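Local structure of PH1570-like domain-containing protein (Pyrococcus horikoshii, 2HQ4) at residues 21-32 with 43-54. The protein is of unknown function, a single-chain archaeal protein in which helices pack against an antiparallel beta-sheet. Numbering follows the deposited sequence.
Sequences NGFKDEKFNVEV and LLAMIYELYLPE
The Phe23 ring is held between Val32 of its own hairpin and Ile47 of the helix: Ile47 CG1 stands 4.0 Å from the ring centroid and 12° off its normal, a CH-pi contact, while Val32 CG1 covers the opposite face near the rim. Met46 CB meets the ring edge, and Leu43 CD2 reaches 3.5 Å from Gly22 CA. Ile154 of helix 150-155 adds to this buried end by touching Val32 and Met46.

Toward the turn, polar bonds join the apolar packing. With CG swung anti to the backbone N (chi1 -168°), Asp25 sends its carboxylate to the helix, where OD2 accepts from Tyr51 OH at 2.6 Å on the syn side. OD1 accepts from Phe28 N at 2.9 Å in a nearly straight bond, so one carboxylate caps the turn's backbone and holds the tyrosine hydroxyl. Replacing Asp25 by an alanine would probably leave Tyr51 OH and Phe28 N without these mates, the turn then resting on its backbone bonds. Phe28 directs its edge at one face of Tyr51, T-shaped with planes at 76°, and its CG packs 4.0 Å from Leu50 CD2.

The solvent side is thinner: extended Lys27 and Glu54, both exposed, form a salt bridge, Lys27 NZ lying 2.6 Å from Glu54 OE2, well above the carboxylate plane. Paired backbone bonds Phe23-Val32 and Asp25-Val30 define a beta-hairpin, its turn shaped by the Asx motif and a G1 beta bulge (Asn29 and Val30 facing Asp25), packed against helix 40-55.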
ATOM      1  N   ASN A  21       9.597  -3.395  -3.905  1.00 18.16           N
ATOM      2  CA  ASN A  21       8.171  -3.613  -3.591  1.00 17.11           C
ATOM      3  C   ASN A  21       7.761  -2.812  -2.363  1.00 16.62           C
ATOM      4  O   ASN A  21       6.904  -3.256  -1.585  1.00 15.08           O
ATOM      5  CB  ASN A  21       7.866  -5.123  -3.347  1.00 16.06           C
ATOM      6  CG  ASN A  21       8.477  -5.631  -2.035  1.00 16.83           C
ATOM      7  OD1 ASN A  21       9.600  -5.260  -1.652  1.00 18.47           O
ATOM      8  ND2 ASN A  21       7.738  -6.463  -1.337  1.00 14.11           N
ATOM      9  N   GLY A  22       8.335  -1.621  -2.190  1.00 16.75           N
ATOM     10  CA  GLY A  22       7.935  -0.806  -1.017  1.00 16.65           C
ATOM     11  C   GLY A  22       8.665   0.505  -0.903  1.00 16.85           C
ATOM     12  O   GLY A  22       9.501   0.860  -1.757  1.00 17.14           O
ATOM     13  N   PHE A  23       8.375   1.246   0.167  1.00 17.59           N
ATOM     14  CA  PHE A  23       9.189   2.417   0.486  1.00 17.33           C
ATOM     15  C   PHE A  23       9.235   2.636   2.003  1.00 17.79           C
ATOM     16  O   PHE A  23       8.325   2.211   2.722  1.00 14.40           O
ATOM     17  CB  PHE A  23       8.740   3.676  -0.318  1.00 17.41           C
ATOM     18  CG  PHE A  23       7.416   4.297   0.144  1.00 18.51           C
ATOM     19  CD1 PHE A  23       6.244   4.065  -0.558  1.00 18.22           C
ATOM     20  CD2 PHE A  23       7.390   5.178   1.249  1.00 17.52           C
ATOM     21  CE1 PHE A  23       5.004   4.671  -0.137  1.00 20.04           C
ATOM     22  CE2 PHE A  23       6.209   5.744   1.688  1.00 15.41           C
ATOM     23  CZ  PHE A  23       5.012   5.505   0.990  1.00 16.20           C
ATOM     24  N   LYS A  24      10.317   3.269   2.459  1.00 16.88           N
ATOM     25  CA  LYS A  24      10.533   3.590   3.855  1.00 19.60           C
ATOM     26  C   LYS A  24      10.804   5.091   3.980  1.00 19.56           C
ATOM     27  O   LYS A  24      11.813   5.582   3.467  1.00 19.67           O
ATOM     28  CB  LYS A  24      11.750   2.842   4.393  1.00 18.15           C
ATOM     29  CG  LYS A  24      12.036   3.111   5.879  1.00 22.67           C
ATOM     30  CD  LYS A  24      13.298   2.357   6.361  1.00 23.02           C
ATOM     31  CE  LYS A  24      13.459   2.556   7.881  1.00 31.88           C
ATOM     32  NZ  LYS A  24      14.697   1.927   8.402  1.00 33.69           N
ATOM     33  N   ASP A  25       9.934   5.787   4.697  1.00 19.68           N
ATOM     34  CA  ASP A  25      10.113   7.221   4.885  1.00 20.73           C
ATOM     35  C   ASP A  25      10.291   7.525   6.367  1.00 21.64           C
ATOM     36  O   ASP A  25       9.329   7.398   7.151  1.00 21.90           O
ATOM     37  CB  ASP A  25       8.915   7.968   4.334  1.00 19.44           C
ATOM     38  CG  ASP A  25       9.175   9.447   4.244  1.00 22.11           C
ATOM     39  OD1 ASP A  25       9.436  10.049   5.312  1.00 20.88           O
ATOM     40  OD2 ASP A  25       9.091  10.000   3.133  1.00 22.19           O
ATOM     41  N   GLU A  26      11.500   7.920   6.740  1.00 21.78           N
ATOM     42  CA  GLU A  26      11.811   8.170   8.170  1.00 23.68           C
ATOM     43  C   GLU A  26      11.457   9.603   8.627  1.00 24.21           C
ATOM     44  O   GLU A  26      11.444   9.883   9.823  1.00 24.50           O
ATOM     45  CB  GLU A  26      13.271   7.853   8.467  1.00 23.67           C
ATOM     46  CG  GLU A  26      13.641   6.416   8.156  1.00 26.68           C
ATOM     47  CD  GLU A  26      15.001   6.038   8.715  1.00 33.87           C
ATOM     48  OE1 GLU A  26      15.998   6.574   8.230  1.00 37.27           O
ATOM     49  OE2 GLU A  26      15.090   5.196   9.638  1.00 40.07           O
ATOM     50  N   LYS A  27      11.120  10.484   7.694  1.00 23.18           N
ATOM     51  CA  LYS A  27      10.594  11.796   8.075  1.00 24.56           C
ATOM     52  C   LYS A  27       9.148  11.658   8.578  1.00 24.72           C
ATOM     53  O   LYS A  27       8.771  12.164   9.644  1.00 23.70           O
ATOM     54  CB  LYS A  27      10.601  12.731   6.857  1.00 23.94           C
ATOM     55  CG  LYS A  27       9.972  14.098   7.136  1.00 27.36           C
ATOM     56  CD  LYS A  27      10.168  15.075   5.989  1.00 26.90           C
ATOM     57  CE  LYS A  27       9.668  16.464   6.436  1.00 34.41           C
ATOM     58  NZ  LYS A  27       9.760  17.501   5.349  1.00 36.64           N
ATOM     59  N   PHE A  28       8.335  10.988   7.774  1.00 23.30           N
ATOM     60  CA  PHE A  28       6.924  10.805   8.096  1.00 23.61           C
ATOM     61  C   PHE A  28       6.635   9.505   8.834  1.00 22.84           C
ATOM     62  O   PHE A  28       5.514   9.303   9.248  1.00 24.64           O
ATOM     63  CB  PHE A  28       6.057  10.974   6.839  1.00 22.70           C
ATOM     64  CG  PHE A  28       6.153  12.342   6.227  1.00 25.07           C
ATOM     65  CD1 PHE A  28       5.593  13.466   6.888  1.00 27.23           C
ATOM     66  CD2 PHE A  28       6.806  12.539   5.007  1.00 24.79           C
ATOM     67  CE1 PHE A  28       5.718  14.777   6.341  1.00 25.22           C
ATOM     68  CE2 PHE A  28       6.897  13.813   4.444  1.00 24.37           C
ATOM     69  CZ  PHE A  28       6.346  14.939   5.119  1.00 24.82           C
ATOM     70  N   ASN A  29       7.657   8.673   9.050  1.00 21.97           N
ATOM     71  CA  ASN A  29       7.510   7.366   9.692  1.00 22.11           C
ATOM     72  C   ASN A  29       6.399   6.550   8.975  1.00 21.65           C
ATOM     73  O   ASN A  29       5.427   6.083   9.622  1.00 20.35           O
ATOM     74  CB  ASN A  29       7.233   7.521  11.214  1.00 23.59           C
ATOM     75  CG  ASN A  29       7.227   6.184  11.958  1.00 26.20           C
ATOM     76  OD1 ASN A  29       8.065   5.311  11.721  1.00 27.77           O
ATOM     77  ND2 ASN A  29       6.289   6.043  12.897  1.00 28.74           N
ATOM     78  N   VAL A  30       6.543   6.398   7.640  1.00 20.55           N
ATOM     79  CA  VAL A  30       5.581   5.634   6.817  1.00 20.16           C
ATOM     80  C   VAL A  30       6.409   4.552   6.128  1.00 20.19           C
ATOM     81  O   VAL A  30       7.392   4.852   5.479  1.00 19.77           O
ATOM     82  CB  VAL A  30       4.850   6.520   5.758  1.00 20.94           C
ATOM     83  CG1 VAL A  30       3.984   5.686   4.799  1.00 19.61           C
ATOM     84  CG2 VAL A  30       3.973   7.615   6.413  1.00 19.75           C
ATOM     85  N   GLU A  31       6.023   3.294   6.314  1.00 20.25           N
ATOM     86  CA  GLU A  31       6.740   2.161   5.744  1.00 20.78           C
ATOM     87  C   GLU A  31       5.654   1.275   5.212  1.00 19.72           C
ATOM     88  O   GLU A  31       4.676   0.977   5.916  1.00 17.64           O
ATOM     89  CB  GLU A  31       7.516   1.389   6.832  1.00 21.01           C
ATOM     90  CG  GLU A  31       8.541   2.262   7.582  1.00 23.89           C
ATOM     91  CD  GLU A  31       9.366   1.501   8.581  1.00 25.34           C
ATOM     92  OE1 GLU A  31       9.126   0.291   8.748  1.00 30.57           O
ATOM     93  OE2 GLU A  31      10.256   2.134   9.202  1.00 31.24           O
ATOM     94  N   VAL A  32       5.823   0.862   3.963  1.00 18.23           N
ATOM     95  CA  VAL A  32       4.848  -0.007   3.307  1.00 17.42           C
ATOM     96  C   VAL A  32       5.575  -0.949   2.327  1.00 17.63           C
ATOM     97  O   VAL A  32       6.532  -0.534   1.663  1.00 16.66           O
ATOM     98  CB  VAL A  32       3.693   0.808   2.617  1.00 17.71           C
ATOM     99  CG1 VAL A  32       4.229   1.851   1.580  1.00 19.65           C
ATOM    100  CG2 VAL A  32       2.596  -0.156   1.988  1.00 17.70           C
ATOM    101  N   LEU A  43       1.824   3.096  -4.416  1.00 17.13           N
ATOM    102  CA  LEU A  43       2.942   3.603  -3.624  1.00 17.65           C
ATOM    103  C   LEU A  43       3.404   4.985  -4.149  1.00 17.06           C
ATOM    104  O   LEU A  43       3.680   5.925  -3.369  1.00 14.95           O
ATOM    105  CB  LEU A  43       4.061   2.553  -3.595  1.00 17.66           C
ATOM    106  CG  LEU A  43       4.006   1.558  -2.399  1.00 18.93           C
ATOM    107  CD1 LEU A  43       2.656   0.873  -2.207  1.00 22.04           C
ATOM    108  CD2 LEU A  43       5.098   0.560  -2.616  1.00 22.08           C
ATOM    109  N   LEU A  44       3.437   5.136  -5.473  1.00 17.39           N
ATOM    110  CA  LEU A  44       3.770   6.440  -6.093  1.00 17.77           C
ATOM    111  C   LEU A  44       2.819   7.531  -5.664  1.00 17.36           C
ATOM    112  O   LEU A  44       3.238   8.655  -5.322  1.00 18.76           O
ATOM    113  CB  LEU A  44       3.723   6.349  -7.635  1.00 18.12           C
ATOM    114  CG  LEU A  44       4.860   5.552  -8.235  1.00 20.16           C
ATOM    115  CD1 LEU A  44       4.653   5.373  -9.785  1.00 21.09           C
ATOM    116  CD2 LEU A  44       6.127   6.333  -7.959  1.00 22.16           C
ATOM    117  N   ALA A  45       1.528   7.215  -5.661  1.00 17.03           N
ATOM    118  CA  ALA A  45       0.531   8.189  -5.221  1.00 16.72           C
ATOM    119  C   ALA A  45       0.719   8.563  -3.746  1.00 17.23           C
ATOM    120  O   ALA A  45       0.564   9.730  -3.368  1.00 18.26           O
ATOM    121  CB  ALA A  45      -0.878   7.640  -5.475  1.00 16.90           C
ATOM    122  N   MET A  46       1.047   7.580  -2.908  1.00 15.39           N
ATOM    123  CA  MET A  46       1.322   7.861  -1.481  1.00 15.48           C
ATOM    124  C   MET A  46       2.517   8.810  -1.311  1.00 16.84           C
ATOM    125  O   MET A  46       2.488   9.685  -0.442  1.00 17.35           O
ATOM    126  CB  MET A  46       1.615   6.529  -0.726  1.00 15.08           C
ATOM    127  CG  MET A  46       0.377   5.548  -0.607  1.00 16.03           C
ATOM    128  SD  MET A  46       0.809   3.884  -0.026  1.00  8.38           S
ATOM    129  CE  MET A  46       1.209   4.288   1.694  1.00 18.85           C
ATOM    130  N   ILE A  47       3.578   8.615  -2.103  1.00 17.05           N
ATOM    131  CA  ILE A  47       4.792   9.459  -2.061  1.00 17.94           C
ATOM    132  C   ILE A  47       4.462  10.890  -2.481  1.00 19.08           C
ATOM    133  O   ILE A  47       4.829  11.859  -1.805  1.00 18.54           O
ATOM    134  CB  ILE A  47       5.928   8.849  -2.968  1.00 18.26           C
ATOM    135  CG1 ILE A  47       6.503   7.602  -2.310  1.00 17.66           C
ATOM    136  CG2 ILE A  47       7.059   9.861  -3.197  1.00 17.19           C
ATOM    137  CD1 ILE A  47       7.296   6.588  -3.310  1.00 18.79           C
ATOM    138  N   TYR A  48       3.755  11.017  -3.606  1.00 19.86           N
ATOM    139  CA  TYR A  48       3.255  12.301  -4.067  1.00 22.43           C
ATOM    140  C   TYR A  48       2.479  13.038  -2.975  1.00 22.38           C
ATOM    141  O   TYR A  48       2.728  14.235  -2.693  1.00 22.65           O
ATOM    142  CB  TYR A  48       2.381  12.070  -5.294  1.00 22.68           C
ATOM    143  CG  TYR A  48       1.870  13.323  -5.981  1.00 27.35           C
ATOM    144  CD1 TYR A  48       2.597  13.932  -7.017  1.00 27.24           C
ATOM    145  CD2 TYR A  48       0.635  13.871  -5.628  1.00 26.61           C
ATOM    146  CE1 TYR A  48       2.097  15.103  -7.665  1.00 28.46           C
ATOM    147  CE2 TYR A  48       0.145  15.030  -6.254  1.00 29.09           C
ATOM    148  CZ  TYR A  48       0.881  15.619  -7.270  1.00 28.47           C
ATOM    149  OH  TYR A  48       0.352  16.737  -7.878  1.00 31.93           O
ATOM    150  N   GLU A  49       1.529  12.336  -2.370  1.00 21.89           N
ATOM    151  CA  GLU A  49       0.709  12.937  -1.337  1.00 23.29           C
ATOM    152  C   GLU A  49       1.550  13.351  -0.116  1.00 21.74           C
ATOM    153  O   GLU A  49       1.301  14.416   0.447  1.00 21.02           O
ATOM    154  CB  GLU A  49      -0.444  12.005  -0.940  1.00 23.08           C
ATOM    155  CG  GLU A  49      -1.267  12.533   0.234  1.00 27.15           C
ATOM    156  CD  GLU A  49      -2.505  11.714   0.517  1.00 28.42           C
ATOM    157  OE1 GLU A  49      -2.948  10.951  -0.376  1.00 33.09           O
ATOM    158  OE2 GLU A  49      -3.062  11.852   1.637  1.00 36.62           O
ATOM    159  N   LEU A  50       2.545  12.541   0.261  1.00 19.48           N
ATOM    160  CA  LEU A  50       3.412  12.846   1.392  1.00 20.89           C
ATOM    161  C   LEU A  50       4.246  14.145   1.204  1.00 22.49           C
ATOM    162  O   LEU A  50       4.447  14.902   2.166  1.00 20.89           O
ATOM    163  CB  LEU A  50       4.344  11.680   1.718  1.00 20.24           C
ATOM    164  CG  LEU A  50       3.815  10.458   2.492  1.00 20.83           C
ATOM    165  CD1 LEU A  50       4.954   9.434   2.675  1.00 19.34           C
ATOM    166  CD2 LEU A  50       3.253  10.900   3.907  1.00 20.74           C
ATOM    167  N   TYR A  51       4.691  14.387  -0.034  1.00 22.25           N
ATOM    168  CA  TYR A  51       5.636  15.467  -0.346  1.00 22.04           C
ATOM    169  C   TYR A  51       4.992  16.661  -1.046  1.00 23.80           C
ATOM    170  O   TYR A  51       5.611  17.726  -1.162  1.00 24.54           O
ATOM    171  CB  TYR A  51       6.874  14.909  -1.116  1.00 21.71           C
ATOM    172  CG  TYR A  51       7.781  14.210  -0.143  1.00 20.82           C
ATOM    173  CD1 TYR A  51       8.690  14.948   0.629  1.00 21.45           C
ATOM    174  CD2 TYR A  51       7.620  12.844   0.146  1.00 20.56           C
ATOM    175  CE1 TYR A  51       9.497  14.328   1.597  1.00 19.76           C
ATOM    176  CE2 TYR A  51       8.420  12.195   1.129  1.00 20.50           C
ATOM    177  CZ  TYR A  51       9.359  12.952   1.837  1.00 21.11           C
ATOM    178  OH  TYR A  51      10.148  12.356   2.786  1.00 22.24           O
ATOM    179  N   LEU A  52       3.734  16.502  -1.447  1.00 25.34           N
ATOM    180  CA  LEU A  52       2.926  17.583  -2.008  1.00 27.97           C
ATOM    181  C   LEU A  52       2.988  18.867  -1.179  1.00 27.95           C
ATOM    182  O   LEU A  52       3.181  19.946  -1.760  1.00 28.88           O
ATOM    183  CB  LEU A  52       1.474  17.132  -2.213  1.00 27.85           C
ATOM    184  CG  LEU A  52       0.430  18.082  -2.758  1.00 29.47           C
ATOM    185  CD1 LEU A  52       0.922  18.678  -4.081  1.00 27.48           C
ATOM    186  CD2 LEU A  52      -0.849  17.285  -2.973  1.00 30.83           C
ATOM    187  N   PRO A  53       2.825  18.771   0.157  1.00 28.45           N
ATOM    188  CA  PRO A  53       2.929  19.990   0.965  1.00 28.36           C
ATOM    189  C   PRO A  53       4.261  20.744   0.857  1.00 28.52           C
ATOM    190  O   PRO A  53       4.250  21.964   0.911  1.00 28.98           O
ATOM    191  CB  PRO A  53       2.728  19.475   2.403  1.00 28.76           C
ATOM    192  CG  PRO A  53       1.866  18.227   2.248  1.00 28.88           C
ATOM    193  CD  PRO A  53       2.487  17.603   1.002  1.00 27.88           C
ATOM    194  N   GLU A  54       5.395  20.053   0.735  1.00 28.97           N
ATOM    195  CA  GLU A  54       6.688  20.726   0.562  1.00 29.00           C
ATOM    196  C   GLU A  54       6.931  21.199  -0.869  1.00 28.83           C
ATOM    197  O   GLU A  54       7.595  22.210  -1.058  1.00 29.78           O
ATOM    198  CB  GLU A  54       7.874  19.830   0.915  1.00 29.25           C
ATOM    199  CG  GLU A  54       8.041  19.459   2.329  1.00 34.28           C
ATOM    200  CD  GLU A  54       8.948  18.224   2.478  1.00 38.42           C
ATOM    201  OE1 GLU A  54      10.125  18.258   2.001  1.00 42.85           O
ATOM    202  OE2 GLU A  54       8.487  17.232   3.069  1.00 34.25           O
TER